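Local coordinates for protein CghA (PDB 6KBC) that belongs to a fungal family of the calycin clan, is built of two beta-rich domains, and holds the ligand WK1 in a pocket, at residues S8-D13 and A75-A80; A239-F244 and K317-N322; L259-K262 and Y267-T270. All blocks are in the same frame, centred on the assembly; numbering follows the deposited sequence.

Contact 1: S8-D13 and A75-A80; sequences SLLQGD and ASFRAA
In the N-terminal calycin-like domain, strand 6-10 meets the start of strand 77-85 through one leucine and one phenylalanine, Leu10 and Phe77, both buried. CB of Leu10 lies 3.4 Å from CZ of Phe77, so the leucine is met by the far end of the ring. Its CD2 methyl comes alongside, 3.7 Å from CE1 of Phe77, and the two side chains cross at about a right angle. The leucine CB approaches the ring obliquely. On the other flank of CZ, the ring atom CE2 of Phe77 comes 3.7 Å from the carbonyl O of Leu10. With CG of Phe77 anti to its own carbonyl carbon (chi1 -47°), the ring reaches across a gap of 8.8 Å between CA of Leu10 and CA of Phe77. No hydrogen bond spans the two segments; the join is van der Waals packing, mainly of Leu10 and Phe77.

One face of the Phe77 ring carries CB of Ser76, and the Phe15 ring meets the Phe77 ring with planes about 50° apart. Arg68 of strand 60-69 touches both Leu10 and Phe77. Farther along, Ala80 touches WK1, while the Phe77 side chain stays about 14 Å from that ligand. Leu10 on Phe77 thus joins two strands that are not paired with each other, among the antiparallel strands of the N-terminal calycin-clan domain.

Contact 2: A239-F244 and K317-N322; sequences ATDALF and KYRDKN
Arg319 brings the edge of its guanidinium up to the bulge at Thr240 and Asp241 in strand 239-249, where NH1 donates to the carbonyl O of Thr240 at 3.0 Å with an N-H...O angle of 157°. Its NH2 forms a salt bridge to OD2 of Asp241 at 2.8 Å, although as a hydrogen bond this is weak, bent to 115°, with carboxylate and guanidinium planes 40° apart. The same arginine grips Asp320 side-on: NE reaches OD1 of Asp320 at 3.0 Å from above the carboxylate plane, and NH2 reaches OD2 of Asp320 at 2.9 Å on the syn side. A bend at chi3 brings the guanidinium edge-on beside the Asp320 carboxylate, and this two-point grip probably limits its rotation.

OD2 of Asp241 and OD2 of Asp320 stand only 3.8 Å apart, a pairing that the positive charges around it should ease: Arg319 NH2 and Lys307 NZ each bridge both oxygens. OD1 of Asp241 is taken by Arg258. Thr240 and Asp241 together face Val260 in a classic beta bulge, and OG1 of Thr240 bonds to the carbonyl of Ser261. The loop 317-322 lies against a strand flanked by 252-261 and 382-392, with Glu392 of the latter receiving the backbone N-H groups of Arg319 and Asp320.

Contact 3: L259-K262 and Y267-T270; sequences LVSK and YQNT
Segments 259-262 and 267-270 run antiparallel, their end-to-end directions 157° apart. Leu259 and Thr270 form a hydrogen-bonded pair: N of Leu259 gives to O of Thr270 at 2.7 Å, and N of Thr270 returns a nearly straight bond to O of Leu259 at 2.9 Å. Val260 and Asn269 follow as a non-hydrogen-bonded pair. Beyond them, N of Ser261 donates to O of Gln268 at 2.8 Å, and CA of Val260 makes a C-H...O contact with that same oxygen.

Towards the turn, Ser261 takes over with its side chain. Its OG sits between the backbone N and the carbonyl carbon (chi1 82°), where it donates to O of Lys262 at 2.8 Å and accepts a weak, bent bond from N of Gln268. O of Lys262 also receives N of Tyr267 at 3.3 Å, both donors coming from the same face of its carbonyl plane.

Val260 sends CG1 to the edge of the Tyr267 ring and to CB of Tyr267, 3.8 Å away, while its CG2 meets OD1 of Asn269, also at 3.8 Å; that oxygen is hydrogen-bonded to OG of Ser288. Carbonyl C of Lys262 lies over one face of the tyrosine ring, whose OH bonds to Asp395. On the other side of the sheet, CB of Leu259 packs against OG1 of Thr270, a hydroxyl bonded to the carbonyl of Val177. Paired strands joined by a short connection make this a beta hairpin, and on the face shared with Thr270 the side chain of Leu259 is about 4 Å from WK1.

Following the chain from the N terminus, contact 1 closes first, bringing 75-80 back to 8-13 within the N-terminal domain. Contacts 2 and 3 come later, both in the C-terminal domain. Contact 2 opens at 239-244 and closes at 317-322, and the short hairpin of contact 3 is nested inside that long loop. These two touch, because strands 239-249 and 252-261 are neighbours in one sheet: N of Thr240 lies 2.7 Å from O of Val260, probably a hydrogen bond. Contact 1 stands apart, its centre about 28 Å from that of contact 2. Ala80, Ala242 and Phe244 all touch WK1, so strands of both domains reach the ligand.

Contact 1: S8-D13 and A75-A80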
ATOM      1  N   SER A   8      10.636  15.137  13.566  1.00 46.08           N
ATOM      2  CA  SER A   8      11.537  14.004  13.410  1.00 42.57           C
ATOM      3  C   SER A   8      12.419  14.313  12.213  1.00 45.41           C
ATOM      4  O   SER A   8      11.957  14.259  11.068  1.00 46.78           O
ATOM      5  CB  SER A   8      10.766  12.700  13.211  1.00 46.60           C
ATOM      6  OG  SER A   8      11.647  11.657  12.838  1.00 44.24           O
ATOM      7  N   LEU A   9      13.683  14.642  12.469  1.00 47.26           N
ATOM      8  CA  LEU A   9      14.609  15.033  11.415  1.00 45.88           C
ATOM      9  C   LEU A   9      15.776  14.060  11.382  1.00 55.31           C
ATOM     10  O   LEU A   9      16.559  13.981  12.335  1.00 55.47           O
ATOM     11  CB  LEU A   9      15.091  16.471  11.615  1.00 50.58           C
ATOM     12  CG  LEU A   9      16.240  16.962  10.734  1.00 54.67           C
ATOM     13  CD1 LEU A   9      15.842  16.944   9.272  1.00 52.92           C
ATOM     14  CD2 LEU A   9      16.642  18.376  11.148  1.00 60.56           C
ATOM     15  N   LEU A  10      15.883  13.327  10.279  1.00 47.52           N
ATOM     16  CA  LEU A  10      16.916  12.330  10.057  1.00 48.80           C
ATOM     17  C   LEU A  10      17.737  12.769   8.858  1.00 51.47           C
ATOM     18  O   LEU A  10      17.202  12.922   7.755  1.00 51.73           O
ATOM     19  CB  LEU A  10      16.310  10.939   9.841  1.00 48.68           C
ATOM     20  CG  LEU A  10      15.612  10.219  10.998  1.00 50.47           C
ATOM     21  CD1 LEU A  10      14.375  10.923  11.434  1.00 52.32           C
ATOM     22  CD2 LEU A  10      15.238   8.816  10.547  1.00 47.17           C
ATOM     23  N   GLN A  11      19.029  12.968   9.084  1.00 51.54           N
ATOM     24  CA  GLN A  11      19.926  13.600   8.130  1.00 52.83           C
ATOM     25  C   GLN A  11      21.345  13.179   8.461  1.00 56.20           C
ATOM     26  O   GLN A  11      21.618  12.644   9.538  1.00 58.36           O
ATOM     27  CB  GLN A  11      19.818  15.117   8.196  1.00 56.93           C
ATOM     28  CG  GLN A  11      20.385  15.641   9.494  1.00 59.58           C
ATOM     29  CD  GLN A  11      20.175  17.125   9.666  1.00 60.90           C
ATOM     30  OE1 GLN A  11      19.580  17.788   8.818  1.00 63.24           O
ATOM     31  NE2 GLN A  11      20.632  17.652  10.794  1.00 68.13           N
ATOM     32  N   GLY A  12      22.253  13.447   7.531  1.00 59.37           N
ATOM     33  CA  GLY A  12      23.628  13.160   7.870  1.00 61.15           C
ATOM     34  C   GLY A  12      23.894  11.665   7.903  1.00 62.99           C
ATOM     35  O   GLY A  12      23.218  10.866   7.252  1.00 58.71           O
ATOM     36  N   ASP A  13      24.898  11.285   8.698  1.00 66.97           N
ATOM     37  CA  ASP A  13      25.364   9.902   8.731  1.00 67.45           C
ATOM     38  C   ASP A  13      25.343   9.297  10.129  1.00 66.78           C
ATOM     39  O   ASP A  13      25.954   8.242  10.343  1.00 68.99           O
ATOM     40  CB  ASP A  13      26.780   9.792   8.151  1.00 68.69           C
ATOM     41  CG  ASP A  13      27.835  10.416   9.053  1.00 74.37           C
ATOM     42  OD1 ASP A  13      27.653  11.568   9.506  1.00 70.90           O
ATOM     43  OD2 ASP A  13      28.846   9.730   9.323  1.00 77.94           O
ATOM     44  N   ALA A  75      21.602   4.437   2.549  1.00 51.07           N
ATOM     45  CA  ALA A  75      20.512   4.933   1.706  1.00 48.13           C
ATOM     46  C   ALA A  75      19.147   4.559   2.297  1.00 48.03           C
ATOM     47  O   ALA A  75      18.343   3.848   1.697  1.00 49.74           O
ATOM     48  CB  ALA A  75      20.668   4.403   0.286  1.00 44.04           C
ATOM     49  N   SER A  76      18.885   5.078   3.497  1.00 46.27           N
ATOM     50  CA  SER A  76      17.681   4.702   4.229  1.00 47.05           C
ATOM     51  C   SER A  76      16.441   5.466   3.797  1.00 42.39           C
ATOM     52  O   SER A  76      15.331   5.042   4.131  1.00 42.89           O
ATOM     53  CB  SER A  76      17.878   4.911   5.732  1.00 44.43           C
ATOM     54  OG  SER A  76      18.689   3.886   6.281  1.00 47.69           O
ATOM     55  N   PHE A  77      16.593   6.590   3.102  1.00 43.52           N
ATOM     56  CA  PHE A  77      15.483   7.496   2.832  1.00 41.91           C
ATOM     57  C   PHE A  77      15.207   7.526   1.342  1.00 42.88           C
ATOM     58  O   PHE A  77      16.106   7.796   0.538  1.00 41.95           O
ATOM     59  CB  PHE A  77      15.776   8.901   3.354  1.00 44.06           C
ATOM     60  CG  PHE A  77      16.305   8.907   4.745  1.00 45.29           C
ATOM     61  CD1 PHE A  77      15.670   8.172   5.731  1.00 42.46           C
ATOM     62  CD2 PHE A  77      17.447   9.619   5.070  1.00 48.69           C
ATOM     63  CE1 PHE A  77      16.149   8.155   7.019  1.00 45.64           C
ATOM     64  CE2 PHE A  77      17.938   9.602   6.362  1.00 50.25           C
ATOM     65  CZ  PHE A  77      17.289   8.867   7.336  1.00 50.28           C
ATOM     66  N   ARG A  78      13.955   7.271   0.982  1.00 39.51           N
ATOM     67  CA  ARG A  78      13.658   6.844  -0.371  1.00 39.47           C
ATOM     68  C   ARG A  78      12.180   7.100  -0.612  1.00 35.13           C
ATOM     69  O   ARG A  78      11.352   6.801   0.252  1.00 33.72           O
ATOM     70  CB  ARG A  78      14.011   5.357  -0.498  1.00 41.56           C
ATOM     71  CG  ARG A  78      13.996   4.723  -1.850  1.00 43.53           C
ATOM     72  CD  ARG A  78      14.318   3.249  -1.628  1.00 42.14           C
ATOM     73  NE  ARG A  78      15.643   3.048  -1.038  1.00 44.17           N
ATOM     74  CZ  ARG A  78      16.779   2.946  -1.724  1.00 46.93           C
ATOM     75  NH1 ARG A  78      16.772   2.961  -3.049  1.00 46.26           N
ATOM     76  NH2 ARG A  78      17.925   2.775  -1.079  1.00 50.66           N
ATOM     77  N   ALA A  79      11.861   7.694  -1.750  1.00 34.10           N
ATOM     78  CA  ALA A  79      10.490   7.755  -2.239  1.00 34.22           C
ATOM     79  C   ALA A  79      10.466   6.834  -3.442  1.00 34.76           C
ATOM     80  O   ALA A  79      11.078   7.139  -4.471  1.00 34.69           O
ATOM     81  CB  ALA A  79      10.063   9.175  -2.608  1.00 32.39           C
ATOM     82  N   ALA A  80       9.810   5.685  -3.296  1.00 29.51           N
ATOM     83  CA  ALA A  80       9.745   4.707  -4.374  1.00 33.56           C
ATOM     84  C   ALA A  80       8.495   4.996  -5.188  1.00 26.94           C
ATOM     85  O   ALA A  80       7.385   4.961  -4.650  1.00 27.53           O
ATOM     86  CB  ALA A  80       9.719   3.277  -3.835  1.00 30.04           C
TER

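Contact 2: A239-F244 and K317-N322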
ATOM      1  N   ALA A 239       8.490 -13.016   5.796  1.00 30.31           N
ATOM      2  CA  ALA A 239       7.393 -13.316   4.884  1.00 27.77           C
ATOM      3  C   ALA A 239       7.880 -14.089   3.666  1.00 24.75           C
ATOM      4  O   ALA A 239       9.031 -13.951   3.236  1.00 29.21           O
ATOM      5  CB  ALA A 239       6.690 -12.024   4.412  1.00 26.37           C
ATOM      6  N   THR A 240       6.981 -14.898   3.094  1.00 20.28           N
ATOM      7  CA  THR A 240       7.193 -15.474   1.767  1.00 20.86           C
ATOM      8  C   THR A 240       6.277 -14.865   0.719  1.00 21.98           C
ATOM      9  O   THR A 240       6.485 -15.093  -0.478  1.00 21.92           O
ATOM     10  CB  THR A 240       6.986 -16.998   1.770  1.00 23.49           C
ATOM     11  OG1 THR A 240       5.740 -17.322   2.403  1.00 19.42           O
ATOM     12  CG2 THR A 240       8.133 -17.691   2.528  1.00 18.92           C
ATOM     13  N   ASP A 241       5.291 -14.079   1.140  1.00 20.82           N
ATOM     14  CA  ASP A 241       4.288 -13.555   0.228  1.00 21.25           C
ATOM     15  C   ASP A 241       3.706 -12.283   0.819  1.00 22.51           C
ATOM     16  O   ASP A 241       3.372 -12.241   2.006  1.00 20.79           O
ATOM     17  CB  ASP A 241       3.187 -14.592  -0.019  1.00 18.31           C
ATOM     18  CG  ASP A 241       2.500 -14.411  -1.358  1.00 24.43           C
ATOM     19  OD1 ASP A 241       1.890 -13.340  -1.575  1.00 24.31           O
ATOM     20  OD2 ASP A 241       2.591 -15.323  -2.204  1.00 24.33           O
ATOM     21  N   ALA A 242       3.586 -11.254  -0.009  1.00 22.53           N
ATOM     22  CA  ALA A 242       2.916 -10.027   0.398  1.00 22.64           C
ATOM     23  C   ALA A 242       2.006  -9.614  -0.744  1.00 22.88           C
ATOM     24  O   ALA A 242       2.424  -9.633  -1.903  1.00 23.64           O
ATOM     25  CB  ALA A 242       3.920  -8.916   0.730  1.00 23.30           C
ATOM     26  N   LEU A 243       0.759  -9.283  -0.429  1.00 20.19           N
ATOM     27  CA  LEU A 243      -0.196  -8.849  -1.442  1.00 20.65           C
ATOM     28  C   LEU A 243      -0.791  -7.512  -1.032  1.00 19.65           C
ATOM     29  O   LEU A 243      -1.489  -7.430  -0.015  1.00 19.11           O
ATOM     30  CB  LEU A 243      -1.311  -9.870  -1.629  1.00 18.77           C
ATOM     31  CG  LEU A 243      -2.465  -9.348  -2.505  1.00 18.54           C
ATOM     32  CD1 LEU A 243      -1.995  -9.130  -3.927  1.00 18.85           C
ATOM     33  CD2 LEU A 243      -3.628 -10.327  -2.458  1.00 21.36           C
ATOM     34  N   PHE A 244      -0.523  -6.480  -1.826  1.00 19.24           N
ATOM     35  CA  PHE A 244      -1.223  -5.198  -1.731  1.00 18.64           C
ATOM     36  C   PHE A 244      -2.355  -5.168  -2.742  1.00 19.92           C
ATOM     37  O   PHE A 244      -2.161  -5.546  -3.897  1.00 20.61           O
ATOM     38  CB  PHE A 244      -0.283  -4.023  -2.014  1.00 22.03           C
ATOM     39  CG  PHE A 244      -0.994  -2.676  -2.034  1.00 22.48           C
ATOM     40  CD1 PHE A 244      -1.186  -1.965  -0.860  1.00 22.82           C
ATOM     41  CD2 PHE A 244      -1.481  -2.144  -3.223  1.00 24.31           C
ATOM     42  CE1 PHE A 244      -1.857  -0.720  -0.866  1.00 23.78           C
ATOM     43  CE2 PHE A 244      -2.149  -0.906  -3.247  1.00 27.07           C
ATOM     44  CZ  PHE A 244      -2.340  -0.202  -2.063  1.00 21.85           C
ATOM     45  N   LYS A 317       5.581 -13.421 -13.644  1.00 21.82           N
ATOM     46  CA  LYS A 317       6.816 -13.883 -14.268  1.00 29.68           C
ATOM     47  C   LYS A 317       7.712 -14.654 -13.320  1.00 27.79           C
ATOM     48  O   LYS A 317       8.697 -15.234 -13.777  1.00 28.46           O
ATOM     49  CB  LYS A 317       7.657 -12.704 -14.791  1.00 26.86           C
ATOM     50  CG  LYS A 317       6.993 -11.798 -15.822  1.00 37.06           C
ATOM     51  CD  LYS A 317       6.601 -12.552 -17.061  1.00 37.25           C
ATOM     52  CE  LYS A 317       6.389 -11.594 -18.227  1.00 41.17           C
ATOM     53  NZ  LYS A 317       5.928 -12.341 -19.429  1.00 35.06           N
ATOM     54  N   TYR A 318       7.449 -14.614 -12.017  1.00 23.43           N
ATOM     55  CA  TYR A 318       8.448 -15.093 -11.073  1.00 25.43           C
ATOM     56  C   TYR A 318       7.989 -16.383 -10.415  1.00 23.22           C
ATOM     57  O   TYR A 318       7.699 -17.341 -11.128  1.00 24.59           O
ATOM     58  CB  TYR A 318       8.769 -13.990 -10.071  1.00 26.25           C
ATOM     59  CG  TYR A 318       9.390 -12.791 -10.750  1.00 26.46           C
ATOM     60  CD1 TYR A 318      10.719 -12.834 -11.176  1.00 28.76           C
ATOM     61  CD2 TYR A 318       8.662 -11.622 -10.966  1.00 30.53           C
ATOM     62  CE1 TYR A 318      11.310 -11.748 -11.804  1.00 31.38           C
ATOM     63  CE2 TYR A 318       9.246 -10.522 -11.598  1.00 33.69           C
ATOM     64  CZ  TYR A 318      10.571 -10.600 -12.018  1.00 34.86           C
ATOM     65  OH  TYR A 318      11.158  -9.523 -12.644  1.00 36.50           O
ATOM     66  N   ARG A 319       7.923 -16.446  -9.086  1.00 22.82           N
ATOM     67  CA  ARG A 319       7.642 -17.734  -8.453  1.00 24.18           C
ATOM     68  C   ARG A 319       6.271 -18.265  -8.859  1.00 22.55           C
ATOM     69  O   ARG A 319       6.138 -19.414  -9.302  1.00 23.22           O
ATOM     70  CB  ARG A 319       7.736 -17.630  -6.931  1.00 21.59           C
ATOM     71  CG  ARG A 319       7.563 -18.993  -6.264  1.00 19.91           C
ATOM     72  CD  ARG A 319       7.377 -18.881  -4.765  1.00 23.05           C
ATOM     73  NE  ARG A 319       6.109 -18.223  -4.440  1.00 22.86           N
ATOM     74  CZ  ARG A 319       5.905 -17.508  -3.343  1.00 25.06           C
ATOM     75  NH1 ARG A 319       6.892 -17.339  -2.470  1.00 25.28           N
ATOM     76  NH2 ARG A 319       4.719 -16.942  -3.129  1.00 22.79           N
ATOM     77  N   ASP A 320       5.242 -17.446  -8.710  1.00 19.79           N
ATOM     78  CA  ASP A 320       3.870 -17.854  -8.976  1.00 21.25           C
ATOM     79  C   ASP A 320       3.461 -17.328 -10.334  1.00 22.21           C
ATOM     80  O   ASP A 320       3.501 -16.120 -10.577  1.00 23.35           O
ATOM     81  CB  ASP A 320       2.921 -17.327  -7.899  1.00 21.86           C
ATOM     82  CG  ASP A 320       3.374 -17.714  -6.517  1.00 23.41           C
ATOM     83  OD1 ASP A 320       3.873 -18.857  -6.376  1.00 22.24           O
ATOM     84  OD2 ASP A 320       3.223 -16.896  -5.585  1.00 22.49           O
ATOM     85  N   LYS A 321       3.021 -18.230 -11.192  1.00 21.42           N
ATOM     86  CA  LYS A 321       2.586 -17.883 -12.539  1.00 20.98           C
ATOM     87  C   LYS A 321       1.096 -17.562 -12.540  1.00 23.25           C
ATOM     88  O   LYS A 321       0.307 -18.144 -13.293  1.00 21.63           O
ATOM     89  CB  LYS A 321       2.910 -19.047 -13.475  1.00 24.18           C
ATOM     90  CG  LYS A 321       4.401 -19.451 -13.508  1.00 25.18           C
ATOM     91  CD  LYS A 321       5.327 -18.244 -13.566  1.00 27.40           C
ATOM     92  CE  LYS A 321       6.793 -18.639 -13.843  1.00 28.36           C
ATOM     93  NZ  LYS A 321       7.259 -19.560 -12.792  1.00 29.06           N
ATOM     94  N   ASN A 322       0.676 -16.656 -11.651  1.00 18.45           N
ATOM     95  CA  ASN A 322      -0.747 -16.407 -11.477  1.00 21.21           C
ATOM     96  C   ASN A 322      -1.255 -15.349 -12.459  1.00 21.79           C
ATOM     97  O   ASN A 322      -0.525 -14.448 -12.881  1.00 20.70           O
ATOM     98  CB  ASN A 322      -1.063 -15.983 -10.034  1.00 19.32           C
ATOM     99  CG  ASN A 322      -0.368 -14.702  -9.631  1.00 21.41           C
ATOM    100  OD1 ASN A 322       0.846 -14.560  -9.807  1.00 19.52           O
ATOM    101  ND2 ASN A 322      -1.135 -13.761  -9.055  1.00 19.13           N
TER

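Contact 3: L259-K262 and Y267-T270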
ATOM      1  N   LEU A 259      -0.118 -10.810   4.347  1.00 17.76           N
ATOM      2  CA  LEU A 259       1.211 -11.399   4.471  1.00 17.43           C
ATOM      3  C   LEU A 259       1.081 -12.892   4.726  1.00 17.35           C
ATOM      4  O   LEU A 259       0.211 -13.323   5.483  1.00 18.79           O
ATOM      5  CB  LEU A 259       2.006 -10.799   5.620  1.00 18.46           C
ATOM      6  CG  LEU A 259       2.283  -9.302   5.484  1.00 23.63           C
ATOM      7  CD1 LEU A 259       2.806  -8.794   6.797  1.00 24.48           C
ATOM      8  CD2 LEU A 259       3.322  -9.123   4.394  1.00 25.16           C
ATOM      9  N   VAL A 260       1.965 -13.664   4.106  1.00 18.78           N
ATOM     10  CA  VAL A 260       2.165 -15.066   4.443  1.00 19.89           C
ATOM     11  C   VAL A 260       3.601 -15.209   4.935  1.00 20.05           C
ATOM     12  O   VAL A 260       4.539 -14.800   4.244  1.00 21.81           O
ATOM     13  CB  VAL A 260       1.885 -15.989   3.243  1.00 20.42           C
ATOM     14  CG1 VAL A 260       2.102 -17.469   3.638  1.00 19.49           C
ATOM     15  CG2 VAL A 260       0.459 -15.754   2.714  1.00 18.55           C
ATOM     16  N   SER A 261       3.769 -15.787   6.124  1.00 20.47           N
ATOM     17  CA  SER A 261       5.074 -15.814   6.772  1.00 24.85           C
ATOM     18  C   SER A 261       6.025 -16.804   6.093  1.00 26.23           C
ATOM     19  O   SER A 261       5.684 -17.503   5.126  1.00 21.09           O
ATOM     20  CB  SER A 261       4.917 -16.174   8.248  1.00 25.28           C
ATOM     21  OG  SER A 261       4.794 -17.590   8.405  1.00 23.18           O
ATOM     22  N   LYS A 262       7.252 -16.851   6.621  1.00 24.47           N
ATOM     23  CA  LYS A 262       8.215 -17.885   6.281  1.00 27.93           C
ATOM     24  C   LYS A 262       7.767 -19.237   6.844  1.00 23.08           C
ATOM     25  O   LYS A 262       6.956 -19.292   7.770  1.00 21.86           O
ATOM     26  CB  LYS A 262       9.580 -17.527   6.872  1.00 29.72           C
ATOM     27  CG  LYS A 262      10.273 -16.357   6.216  1.00 31.10           C
ATOM     28  CD  LYS A 262      10.832 -16.704   4.875  1.00 32.23           C
ATOM     29  CE  LYS A 262      12.031 -15.828   4.544  1.00 33.75           C
ATOM     30  NZ  LYS A 262      11.637 -14.837   3.498  1.00 28.57           N
ATOM     31  N   TYR A 267       3.931 -20.595   7.724  1.00 19.53           N
ATOM     32  CA  TYR A 267       3.162 -19.832   6.740  1.00 20.98           C
ATOM     33  C   TYR A 267       1.953 -19.173   7.388  1.00 21.57           C
ATOM     34  O   TYR A 267       0.823 -19.275   6.906  1.00 23.94           O
ATOM     35  CB  TYR A 267       2.742 -20.715   5.568  1.00 18.80           C
ATOM     36  CG  TYR A 267       3.928 -21.243   4.813  1.00 20.03           C
ATOM     37  CD1 TYR A 267       4.612 -20.433   3.928  1.00 21.98           C
ATOM     38  CD2 TYR A 267       4.378 -22.543   5.003  1.00 22.64           C
ATOM     39  CE1 TYR A 267       5.705 -20.896   3.244  1.00 20.48           C
ATOM     40  CE2 TYR A 267       5.503 -23.029   4.314  1.00 21.99           C
ATOM     41  CZ  TYR A 267       6.145 -22.196   3.438  1.00 24.86           C
ATOM     42  OH  TYR A 267       7.239 -22.632   2.732  1.00 22.70           O
ATOM     43  N   GLN A 268       2.187 -18.549   8.536  1.00 19.51           N
ATOM     44  CA  GLN A 268       1.156 -17.732   9.158  1.00 22.06           C
ATOM     45  C   GLN A 268       0.552 -16.796   8.123  1.00 20.39           C
ATOM     46  O   GLN A 268       1.269 -16.191   7.322  1.00 22.37           O
ATOM     47  CB  GLN A 268       1.733 -16.916  10.315  1.00 23.04           C
ATOM     48  CG  GLN A 268       1.842 -17.714  11.577  1.00 24.19           C
ATOM     49  CD  GLN A 268       2.441 -16.938  12.703  1.00 32.45           C
ATOM     50  OE1 GLN A 268       2.912 -15.809  12.518  1.00 35.46           O
ATOM     51  NE2 GLN A 268       2.424 -17.528  13.895  1.00 32.23           N
ATOM     52  N   ASN A 269      -0.775 -16.718   8.136  1.00 19.80           N
ATOM     53  CA  ASN A 269      -1.569 -16.001   7.147  1.00 23.24           C
ATOM     54  C   ASN A 269      -2.190 -14.814   7.867  1.00 18.93           C
ATOM     55  O   ASN A 269      -3.062 -15.001   8.724  1.00 21.30           O
ATOM     56  CB  ASN A 269      -2.631 -16.938   6.577  1.00 20.82           C
ATOM     57  CG  ASN A 269      -3.108 -16.537   5.200  1.00 27.56           C
ATOM     58  OD1 ASN A 269      -2.788 -15.463   4.689  1.00 28.42           O
ATOM     59  ND2 ASN A 269      -3.892 -17.406   4.588  1.00 33.55           N
ATOM     60  N   THR A 270      -1.717 -13.606   7.564  1.00 19.49           N
ATOM     61  CA  THR A 270      -2.204 -12.416   8.255  1.00 20.58           C
ATOM     62  C   THR A 270      -2.605 -11.346   7.247  1.00 20.53           C
ATOM     63  O   THR A 270      -2.123 -11.322   6.107  1.00 19.52           O
ATOM     64  CB  THR A 270      -1.156 -11.852   9.233  1.00 19.52           C
ATOM     65  OG1 THR A 270       0.003 -11.409   8.516  1.00 20.73           O
ATOM     66  CG2 THR A 270      -0.725 -12.927  10.243  1.00 22.16           C
TER